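Local coordinates for stage III sporulation protein AB (Bacillus subtilis, PDB 6BS9) that is essential for spore formation and probably works as part of a secretion system, this chain being a largely helical piece of the longer protein, at residues P7-I10 against R11-R14; K74-T78 against L79-K83; S84-E87 against V88-F92; A111-H114 against L115-S118. All coordinates share one frame; numbering follows the deposited sequence. Where two conformers were deposited one is given.

Contact 1: P7-I10 against R11-R14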
loop_
_atom_site.group_PDB
_atom_site.type_symbol
_atom_site.label_atom_id
_atom_site.label_comp_id
_atom_site.label_asym_id
_atom_site.label_seq_id
_atom_site.Cartn_x
_atom_site.Cartn_y
_atom_site.Cartn_z
ATOM N N PRO A 7 -6.261 0.055 12.486
ATOM C CA PRO A 7 -5.264 1.116 12.598
ATOM C C PRO A 7 -3.848 0.658 12.453
ATOM O O PRO A 7 -3.056 1.357 11.818
ATOM C CB PRO A 7 -5.464 1.652 14.044
ATOM C CG PRO A 7 -6.784 1.126 14.458
ATOM C CD PRO A 7 -6.968 -0.154 13.760
ATOM N N ARG A 8 -3.532 -0.497 13.064
ATOM C CA ARG A 8 -2.221 -1.088 12.979
ATOM C C ARG A 8 -1.860 -1.420 11.507
ATOM O O ARG A 8 -0.715 -1.198 11.081
ATOM C CB ARG A 8 -2.131 -2.300 13.904
ATOM C CG ARG A 8 -0.768 -3.011 13.980
ATOM C CD ARG A 8 -0.741 -4.287 14.909
ATOM N NE ARG A 8 0.573 -4.496 15.543
ATOM C CZ ARG A 8 1.557 -5.320 15.129
ATOM N NH1 ARG A 8 2.693 -5.366 15.838
ATOM N NH2 ARG A 8 1.445 -6.097 14.036
ATOM N N GLN A 9 -2.812 -1.914 10.740
ATOM C CA GLN A 9 -2.512 -2.297 9.381
ATOM C C GLN A 9 -2.382 -1.057 8.483
ATOM O O GLN A 9 -1.514 -1.010 7.598
ATOM C CB GLN A 9 -3.549 -3.285 8.849
ATOM C CG GLN A 9 -3.420 -4.690 9.452
ATOM C CD GLN A 9 -4.413 -5.725 8.879
ATOM O OE1 GLN A 9 -5.160 -5.481 7.913
ATOM N NE2 GLN A 9 -4.436 -6.877 9.527
ATOM N N ILE A 10 -3.160 -0.012 8.783
ATOM C CA ILE A 10 -2.993 1.250 8.063
ATOM C C ILE A 10 -1.639 1.839 8.332
ATOM O O ILE A 10 -0.954 2.278 7.446
ATOM C CB ILE A 10 -4.115 2.229 8.442
ATOM C CG1 ILE A 10 -5.432 1.654 7.920
ATOM C CG2 ILE A 10 -3.882 3.580 7.794
ATOM C CD1 ILE A 10 -6.636 2.337 8.508
ATOM N N ARG A 11 -1.197 1.749 9.564
ATOM C CA ARG A 11 0.094 2.297 9.947
ATOM C C ARG A 11 1.211 1.627 9.201
ATOM O O ARG A 11 2.131 2.286 8.698
ATOM C CB ARG A 11 0.269 2.149 11.465
ATOM C CG ARG A 11 1.372 2.948 12.069
ATOM C CD ARG A 11 1.333 2.807 13.583
ATOM N NE ARG A 11 1.510 1.425 14.025
ATOM C CZ ARG A 11 0.650 0.884 14.881
ATOM N NH1 ARG A 11 0.858 -0.353 15.253
ATOM N NH2 ARG A 11 -0.425 1.601 15.368
ATOM N N GLN A 12 1.134 0.304 9.138
ATOM C CA GLN A 12 2.083 -0.506 8.337
ATOM C C GLN A 12 2.079 -0.154 6.857
ATOM O O GLN A 12 3.129 -0.107 6.246
ATOM C CB GLN A 12 1.706 -2.005 8.454
ATOM C CG GLN A 12 2.033 -2.639 9.800
ATOM C CD GLN A 12 1.474 -4.049 9.902
ATOM O OE1 GLN A 12 0.420 -4.387 9.379
ATOM N NE2 GLN A 12 2.204 -4.884 10.564
ATOM N N LEU A 13 0.865 0.063 6.279
ATOM C CA LEU A 13 0.749 0.461 4.883
ATOM C C LEU A 13 1.391 1.831 4.624
ATOM O O LEU A 13 2.108 2.000 3.645
ATOM C CB LEU A 13 -0.698 0.452 4.461
ATOM C CG LEU A 13 -1.267 -0.944 4.224
ATOM C CD1 LEU A 13 -2.753 -0.872 4.209
ATOM C CD2 LEU A 13 -0.764 -1.539 2.933
ATOM N N ARG A 14 1.185 2.775 5.531
ATOM C CA ARG A 14 1.809 4.101 5.437
ATOM C C ARG A 14 3.337 3.985 5.461
ATOM O O ARG A 14 4.014 4.695 4.730
ATOM C CB ARG A 14 1.315 4.900 6.651
ATOM C CG ARG A 14 1.513 6.424 6.741
ATOM C CD ARG A 14 0.924 7.348 5.672
ATOM N NE ARG A 14 1.624 8.615 5.780
ATOM C CZ ARG A 14 2.910 8.783 5.508
ATOM N NH1 ARG A 14 3.644 7.783 5.003
ATOM N NH2 ARG A 14 3.441 9.972 5.732
#
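Gln9 O takes the backbone N-H of Leu13 at 2.9 Å, one of four successive i to i+4 bonds that join residues 7-10 to residues 11-14. The Leu13 side chain folds against the same carbonyl, its CG lying 3.4 Å from Gln9 O. On the outer side of the helix two arginines meet one turn apart. The Arg11 chain bends back at chi3 (61°), and this turns its guanidinium over the preceding turn. One face, towards its rim, then covers Arg8 CA, while Arg11 NH1 sits 3.4 Å from Arg8 CG. The two guanidinium planes stand almost perpendicular, 89° apart, and Arg8 NE keeps 4.2 Å from Arg11 NH1. The like charges stay apart, and what touches is Arg11 NH1 against the aliphatic Arg8 CG. Gln12 lies back along the helix towards Gln9, with Gln12 OE1 3.6 Å from Gln9 CA and 3.9 Å from Gln9 CG. Their amide planes are nearly parallel, yet the polar end of Gln9 has business elsewhere: its OE1 accepts from Ser80 N in the loop before helix 83-95. Ile10 and Leu13 both reach Leu81 of that loop, and Ile10 also meets Glu119 of helix 101-128. With arginines outside and aliphatic groups inside, this is an amphipathic stretch of helix 2-26 in an all-helical fold.

Contact 2: K74-T78 against L79-K83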
loop_
_atom_site.group_PDB
_atom_site.type_symbol
_atom_site.label_atom_id
_atom_site.label_comp_id
_atom_site.label_asym_id
_atom_site.label_seq_id
_atom_site.Cartn_x
_atom_site.Cartn_y
_atom_site.Cartn_z
ATOM N N LYS A 74 -6.038 -10.069 -4.681
ATOM C CA LYS A 74 -5.629 -11.366 -4.200
ATOM C C LYS A 74 -5.558 -11.359 -2.674
ATOM O O LYS A 74 -5.956 -12.331 -2.045
ATOM C CB LYS A 74 -4.288 -11.705 -4.883
ATOM C CG LYS A 74 -3.726 -13.111 -4.772
ATOM C CD LYS A 74 -2.219 -13.094 -5.175
ATOM C CE LYS A 74 -1.440 -14.368 -4.711
ATOM N NZ LYS A 74 -2.098 -15.704 -4.929
ATOM N N VAL A 75 -5.043 -10.301 -2.044
ATOM C CA VAL A 75 -4.826 -10.356 -0.590
ATOM C C VAL A 75 -5.954 -9.735 0.189
ATOM O O VAL A 75 -6.033 -9.917 1.410
ATOM C CB VAL A 75 -3.467 -9.734 -0.138
ATOM C CG1 VAL A 75 -2.285 -10.325 -0.917
ATOM C CG2 VAL A 75 -3.490 -8.212 -0.244
ATOM N N TRP A 76 -6.805 -8.997 -0.500
ATOM C CA TRP A 76 -7.762 -8.159 0.163
ATOM C C TRP A 76 -8.503 -8.770 1.332
ATOM O O TRP A 76 -8.591 -8.160 2.415
ATOM C CB TRP A 76 -8.799 -7.644 -0.838
ATOM C CG TRP A 76 -9.709 -6.703 -0.140
ATOM C CD1 TRP A 76 -11.039 -6.893 0.150
ATOM C CD2 TRP A 76 -9.315 -5.480 0.511
ATOM N NE1 TRP A 76 -11.492 -5.839 0.925
ATOM C CE2 TRP A 76 -10.459 -4.955 1.141
ATOM C CE3 TRP A 76 -8.105 -4.744 0.561
ATOM C CZ2 TRP A 76 -10.443 -3.735 1.818
ATOM C CZ3 TRP A 76 -8.080 -3.547 1.223
ATOM C CH2 TRP A 76 -9.255 -3.048 1.850
ATOM N N ASP A 77 -9.038 -9.964 1.156
ATOM C CA ASP A 77 -9.845 -10.595 2.205
ATOM C C ASP A 77 -9.039 -11.004 3.428
ATOM O O ASP A 77 -9.602 -11.258 4.461
ATOM C CB ASP A 77 -10.595 -11.820 1.646
ATOM C CG ASP A 77 -11.737 -11.424 0.704
ATOM O OD1 ASP A 77 -12.309 -10.306 0.803
ATOM O OD2 ASP A 77 -12.090 -12.257 -0.154
ATOM N N THR A 78 -7.707 -11.075 3.333
ATOM C CA THR A 78 -6.914 -11.368 4.520
ATOM C C THR A 78 -6.727 -10.153 5.447
ATOM O O THR A 78 -6.271 -10.278 6.602
ATOM C CB THR A 78 -5.559 -11.982 4.115
ATOM O OG1 THR A 78 -4.827 -11.068 3.300
ATOM C CG2 THR A 78 -5.776 -13.280 3.298
ATOM N N LEU A 79 -7.002 -8.971 4.922
ATOM C CA LEU A 79 -6.712 -7.750 5.647
ATOM C C LEU A 79 -7.920 -7.411 6.480
ATOM O O LEU A 79 -8.975 -8.021 6.314
ATOM C CB LEU A 79 -6.366 -6.632 4.666
ATOM C CG LEU A 79 -5.264 -6.947 3.649
ATOM C CD1 LEU A 79 -4.977 -5.702 2.843
ATOM C CD2 LEU A 79 -3.954 -7.463 4.286
ATOM N N SER A 80 -7.738 -6.460 7.386
ATOM C CA SER A 80 -8.777 -5.997 8.332
ATOM C C SER A 80 -9.123 -4.521 8.058
ATOM O O SER A 80 -9.265 -3.733 8.959
ATOM C CB SER A 80 -8.306 -6.204 9.769
ATOM O OG SER A 80 -8.106 -7.590 9.993
ATOM N N LEU A 81 -9.329 -4.197 6.791
ATOM C CA LEU A 81 -9.583 -2.842 6.367
ATOM C C LEU A 81 -11.016 -2.661 5.830
ATOM O O LEU A 81 -11.637 -3.600 5.426
ATOM C CB LEU A 81 -8.536 -2.493 5.298
ATOM C CG LEU A 81 -7.049 -2.612 5.708
ATOM C CD1 LEU A 81 -6.123 -2.300 4.563
ATOM C CD2 LEU A 81 -6.729 -1.735 6.922
ATOM N N LYS A 82 -11.455 -1.425 5.753
ATOM C CA LYS A 82 -12.734 -1.038 5.152
ATOM C C LYS A 82 -12.576 -0.636 3.694
ATOM O O LYS A 82 -11.464 -0.476 3.183
ATOM C CB LYS A 82 -13.383 0.083 5.971
ATOM C CG LYS A 82 -13.578 -0.317 7.436
ATOM C CD LYS A 82 -14.218 0.763 8.259
ATOM C CE LYS A 82 -15.688 0.535 8.533
ATOM N NZ LYS A 82 -15.867 -0.467 9.636
ATOM N N LYS A 83 -13.702 -0.559 3.012
ATOM C CA LYS A 83 -13.746 -0.234 1.587
ATOM C C LYS A 83 -13.038 1.065 1.257
ATOM O O LYS A 83 -12.396 1.185 0.226
ATOM C CB LYS A 83 -15.212 -0.218 1.061
ATOM C CG LYS A 83 -15.313 -0.525 -0.448
ATOM C CD LYS A 83 -14.715 -1.920 -0.796
ATOM C CE LYS A 83 -14.993 -2.358 -2.242
ATOM N NZ LYS A 83 -14.414 -3.690 -2.614
HETATM O O HOH W 1 -9.778 -6.175 4.097
HETATM O O HOH W 2 -6.487 -9.203 8.960
#
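Trp76 swings its CG anti to the backbone N (chi1 -176°), and Leu79 sets its CG anti to the carbonyl carbon (chi1 -53°); these torsions lay the indole and the isobutyl group across each other at about a right angle. The setting is a helix-to-helix connection, where the chain turns off helix 64-75 and runs through a loop to the N-cap residue Lys82 of helix 83-95. Val75 O is gripped twice by Thr78: the backbone N donates at 2.8 Å, and OG1 at 2.5 Å in the carbonyl plane, on a lone pair. The following bond, Leu79 N to Trp76 O at 3.1 Å, comes instead from well above the carbonyl plane. Leu79 CD1 rests 4.0 Å from Trp76 CE3, while Val75 CG2 lies a little farther from the same methyl.

Two waters lie along the loop. Water 1 lies 2.9 Å from Trp76 O, to which it can donate, though more acceptors surround it than it has protons. It sits over one face of the indole near its rim; its links to Leu79 O and Leu81 N are weak. Water 2 donates to Thr78 O at 2.6 Å and also bonds Ser80 OG, bridging the backbone to that side chain. Elsewhere in the fold Val75 packs on Thr48 and Leu49 of helix 46-58, and Thr78 and Leu79 both touch Pro45. At the far end of the indole, Leu81 CB approaches Trp76 CH2 to 3.6 Å, and Lys82 O meets the ring edge near its plane, also 3.6 Å from CH2.

Contact 3: S84-E87 against V88-F92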
loop_
_atom_site.group_PDB
_atom_site.type_symbol
_atom_site.label_atom_id
_atom_site.label_comp_id
_atom_site.label_asym_id
_atom_site.label_seq_id
_atom_site.Cartn_x
_atom_site.Cartn_y
_atom_site.Cartn_z
ATOM N N SER A 84 -13.154 2.037 2.146
ATOM C CA SER A 84 -12.440 3.316 1.993
ATOM C C SER A 84 -10.937 3.077 1.842
ATOM O O SER A 84 -10.352 3.619 0.914
ATOM C CB SER A 84 -12.800 4.297 3.096
ATOM O OG SER A 84 -12.541 3.651 4.340
ATOM N N GLU A 85 -10.347 2.177 2.633
ATOM C CA GLU A 85 -8.925 1.818 2.418
ATOM C C GLU A 85 -8.658 1.148 1.063
ATOM O O GLU A 85 -7.613 1.393 0.433
ATOM C CB GLU A 85 -8.372 0.915 3.542
ATOM C CG GLU A 85 -8.124 1.614 4.865
ATOM C CD GLU A 85 -9.372 1.760 5.722
ATOM O OE1 GLU A 85 -9.978 2.824 5.678
ATOM O OE2 GLU A 85 -9.766 0.802 6.387
ATOM N N TYR A 86 -9.552 0.246 0.653
ATOM C CA TYR A 86 -9.442 -0.446 -0.645
ATOM C C TYR A 86 -9.343 0.591 -1.750
ATOM O O TYR A 86 -8.478 0.488 -2.630
ATOM C CB TYR A 86 -10.643 -1.387 -0.954
ATOM C CG TYR A 86 -10.555 -2.016 -2.355
ATOM C CD1 TYR A 86 -9.721 -3.116 -2.603
ATOM C CD2 TYR A 86 -11.294 -1.500 -3.430
ATOM C CE1 TYR A 86 -9.636 -3.683 -3.861
ATOM C CE2 TYR A 86 -11.199 -2.061 -4.708
ATOM C CZ TYR A 86 -10.346 -3.126 -4.919
ATOM O OH TYR A 86 -10.233 -3.690 -6.171
ATOM N N GLU A 87 -10.225 1.585 -1.696
ATOM C CA GLU A 87 -10.272 2.595 -2.735
ATOM C C GLU A 87 -8.988 3.432 -2.733
ATOM O O GLU A 87 -8.449 3.732 -3.770
ATOM C CB GLU A 87 -11.533 3.492 -2.590
ATOM C CG GLU A 87 -12.862 2.789 -2.970
ATOM C CD GLU A 87 -12.912 2.268 -4.409
ATOM O OE1 GLU A 87 -12.372 2.973 -5.347
ATOM O OE2 GLU A 87 -13.469 1.137 -4.606
ATOM N N VAL A 88 -8.500 3.772 -1.556
ATOM C CA VAL A 88 -7.258 4.455 -1.479
ATOM C C VAL A 88 -6.134 3.626 -2.062
ATOM O O VAL A 88 -5.335 4.135 -2.856
ATOM C CB VAL A 88 -6.931 4.900 -0.033
ATOM C CG1 VAL A 88 -5.514 5.450 0.056
ATOM C CG2 VAL A 88 -7.935 5.960 0.428
ATOM N N LEU A 89 -6.061 2.345 -1.695
ATOM C CA LEU A 89 -5.026 1.475 -2.238
ATOM C C LEU A 89 -5.136 1.262 -3.753
ATOM O O LEU A 89 -4.125 1.201 -4.450
ATOM C CB LEU A 89 -4.989 0.177 -1.457
ATOM C CG LEU A 89 -4.532 0.372 -0.001
ATOM C CD1 LEU A 89 -4.782 -0.835 0.828
ATOM C CD2 LEU A 89 -3.042 0.758 0.100
ATOM N N LYS A 90 -6.349 1.210 -4.262
ATOM C CA LYS A 90 -6.595 1.158 -5.699
ATOM C C LYS A 90 -6.119 2.422 -6.366
ATOM O O LYS A 90 -5.461 2.345 -7.393
ATOM C CB LYS A 90 -8.094 0.932 -5.981
ATOM C CG LYS A 90 -8.430 0.649 -7.445
ATOM C CD LYS A 90 -9.931 0.405 -7.667
ATOM C CE LYS A 90 -10.235 -0.077 -9.099
ATOM N NZ LYS A 90 -11.506 -0.875 -9.215
ATOM N N GLN A 91 -6.451 3.585 -5.806
ATOM C CA GLN A 91 -5.937 4.884 -6.341
ATOM C C GLN A 91 -4.407 4.948 -6.320
ATOM O O GLN A 91 -3.801 5.479 -7.242
ATOM C CB GLN A 91 -6.632 6.220 -5.863
ATOM C CG GLN A 91 -7.199 6.417 -4.463
ATOM C CD GLN A 91 -7.269 7.926 -4.032
ATOM O OE1 GLN A 91 -6.882 8.273 -2.929
ATOM N NE2 GLN A 91 -7.741 8.794 -4.920
ATOM N N PHE A 92 -3.780 4.342 -5.321
ATOM C CA PHE A 92 -2.329 4.228 -5.341
ATOM C C PHE A 92 -1.834 3.426 -6.571
ATOM O O PHE A 92 -0.885 3.825 -7.227
ATOM C CB PHE A 92 -1.764 3.660 -4.022
ATOM C CG PHE A 92 -0.285 3.392 -4.056
ATOM C CD1 PHE A 92 0.599 4.394 -3.927
ATOM C CD2 PHE A 92 0.210 2.121 -4.237
ATOM C CE1 PHE A 92 1.987 4.155 -3.936
ATOM C CE2 PHE A 92 1.557 1.882 -4.306
ATOM C CZ PHE A 92 2.462 2.899 -4.150
HETATM O O HOH W 3 -12.420 -2.744 -7.723
#
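The opening turns of helix 83-95 bring Tyr86 and Lys90 together, four residues apart along one side. The Lys90 chain runs extended beyond CG and passes the ring obliquely, Lys90 CD lying 4.1 Å from Tyr86 CE2. Water 3 closes the gap at the tips: it accepts from Lys90 NZ at 2.6 Å and bonds Tyr86 OH at 2.8 Å. Glu87 brings OE2 to the edge of the tyrosine ring, in its plane, but stays 5.4 Å from Lys90 NZ. Beneath these groups the backbone is regular helix, with Lys90 N donating to Tyr86 O at 2.8 Å. The placing of the Gln91 side chain is doubtful: its first torsion, 34°, is well short of a staggered value, and its CG comes improbably near Glu87 O. At the start of the helix Ser84 OG donates to Glu85 OE1, arriving from above the carboxylate plane. Glu85, three residues on from the N-cap Lys82, accepts its backbone N-H through OE2, which also forms a salt bridge with Arg6. The carboxylate is thus held by several donors and probably stays charged although it is buried.

The sides of this helix face different neighbours. Val88 packs against Leu115 of helix 101-128, Leu89 touches Leu72 of helix 64-75 and Leu13 and Leu17 of helix 2-26, and Tyr86 makes edge-to-face contact with Trp76.

Contact 4: A111-H114 against L115-S118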
loop_
_atom_site.group_PDB
_atom_site.type_symbol
_atom_site.label_atom_id
_atom_site.label_comp_id
_atom_site.label_asym_id
_atom_site.label_seq_id
_atom_site.Cartn_x
_atom_site.Cartn_y
_atom_site.Cartn_z
ATOM N N ALA A 111 -2.361 9.616 -1.566
ATOM C CA ALA A 111 -2.605 8.317 -1.013
ATOM C C ALA A 111 -2.115 8.182 0.414
ATOM O O ALA A 111 -2.858 7.749 1.293
ATOM C CB ALA A 111 -1.953 7.255 -1.869
ATOM N N LEU A 112 -0.878 8.572 0.656
ATOM C CA LEU A 112 -0.300 8.544 2.006
ATOM C C LEU A 112 -1.030 9.373 3.003
ATOM O O LEU A 112 -1.277 8.936 4.133
ATOM C CB LEU A 112 1.155 9.032 2.014
ATOM C CG LEU A 112 2.157 8.141 1.246
ATOM C CD1 LEU A 112 3.563 8.737 1.266
ATOM C CD2 LEU A 112 2.215 6.748 1.826
ATOM N N THR A 113 -1.419 10.566 2.615
ATOM C CA THR A 113 -2.199 11.423 3.523
ATOM C C THR A 113 -3.563 10.882 3.768
ATOM O O THR A 113 -4.095 11.013 4.870
ATOM C CB THR A 113 -2.338 12.832 2.955
ATOM O OG1 THR A 113 -1.046 13.325 2.659
ATOM C CG2 THR A 113 -2.931 13.770 3.960
ATOM N N HIS A 114 -4.156 10.281 2.741
ATOM C CA HIS A 114 -5.455 9.674 2.918
ATOM C C HIS A 114 -5.438 8.577 3.934
ATOM O O HIS A 114 -6.296 8.517 4.843
ATOM C CB HIS A 114 -6.020 9.144 1.635
ATOM C CG HIS A 114 -7.514 9.177 1.619
ATOM N ND1 HIS A 114 -8.211 9.696 0.554
ATOM C CD2 HIS A 114 -8.439 8.892 2.581
ATOM C CE1 HIS A 114 -9.505 9.635 0.811
ATOM N NE2 HIS A 114 -9.670 9.147 2.032
ATOM N N LEU A 115 -4.402 7.763 3.860
ATOM C CA LEU A 115 -4.185 6.724 4.895
ATOM C C LEU A 115 -3.959 7.321 6.299
ATOM O O LEU A 115 -4.444 6.788 7.293
ATOM C CB LEU A 115 -2.970 5.828 4.514
ATOM C CG LEU A 115 -3.194 4.884 3.324
ATOM C CD1 LEU A 115 -1.937 4.172 2.967
ATOM C CD2 LEU A 115 -4.301 3.868 3.611
ATOM N N GLU A 116 -3.253 8.438 6.380
ATOM C CA GLU A 116 -3.080 9.133 7.665
ATOM C C GLU A 116 -4.414 9.531 8.269
ATOM O O GLU A 116 -4.677 9.384 9.481
ATOM C CB GLU A 116 -2.214 10.378 7.409
ATOM C CG GLU A 116 -0.822 10.179 7.848
ATOM C CD GLU A 116 -0.022 11.439 7.564
ATOM O OE1 GLU A 116 0.567 11.586 6.456
ATOM O OE2 GLU A 116 0.004 12.253 8.480
ATOM N N ALA A 117 -5.290 9.993 7.392
ATOM C CA ALA A 117 -6.599 10.422 7.795
ATOM C C ALA A 117 -7.423 9.203 8.220
ATOM O O ALA A 117 -8.070 9.243 9.263
ATOM C CB ALA A 117 -7.279 11.208 6.671
ATOM N N SER A 118 -7.375 8.134 7.426
ATOM C CA SER A 118 -8.130 6.906 7.805
ATOM C C SER A 118 -7.595 6.245 9.081
ATOM O O SER A 118 -8.390 5.826 9.931
ATOM C CB SER A 118 -8.126 5.903 6.707
ATOM O OG SER A 118 -8.687 6.434 5.551
HETATM O O HOH W 4 1.325 12.475 3.650
#
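Ser118 OG stands at the edge of the His114 imidazole, near its plane and 3.9 Å from CD2, while Val88 of helix 83-95 lies over one face, its CG2 above His114 CG. The imidazole CG is roughly anti to the backbone N (chi1 -150°), which sets the ring beside Val88. A bound sulfate, probably from the crystallisation liquor, lies about 3 Å from this side chain at its nearest. Below the ring, His114 O accepts twice from Ser118: from the backbone N at 2.8 Å, in the carbonyl plane, and from OG at 3.2 Å, out of that plane. The serine hydroxyl therefore folds back on the helix, a common habit of serine in such positions. Farther round the same helix, water 4 joins Thr113 OG1 at 2.7 Å to Glu116 OE1 at 3.0 Å, donating to the carboxylate. Thr113 OG1 also pairs with Lys109 O, one turn earlier. Glu116 CB lies 3.2 Å from Thr113 O. Its carboxylate is answered across the helices by a salt bridge to Arg14. On the buried side, Leu112 and Leu115 pack on Leu17 of helix 2-26.

The salt bridge with Arg14 would be expected to favour the ionised carboxylate of Glu116, which water 4 also solvates, while a sulfate beside His114 is consistent with a protonated imidazole in this crystal.

All four contacts are local, lying on or between helices 2-26, 64-75, 83-95 and 101-128. Contact 1 touches each of the other three, its centre about 10 Å from that of contact 4 and about 12 Å and about 13 Å from those of contacts 2 and 3. Leu13 CD1 is one meeting point, 3.7 Å from Leu81 CD1 of contact 2 and 3.9 Å from Leu89 CD1 of contact 3. Ile10 CG2, in turn, comes within 3.3 Å of Leu115 O in contact 4. Contacts 3 and 4 meet where Val88 CG2 lies 3.5 Å from His114 CG. Contacts 2 and 4 do not touch: their centres are about 17 Å apart and their nearest atoms about 7 Å. Gln91 of contact 3, like His114, lies close to bound sulfate.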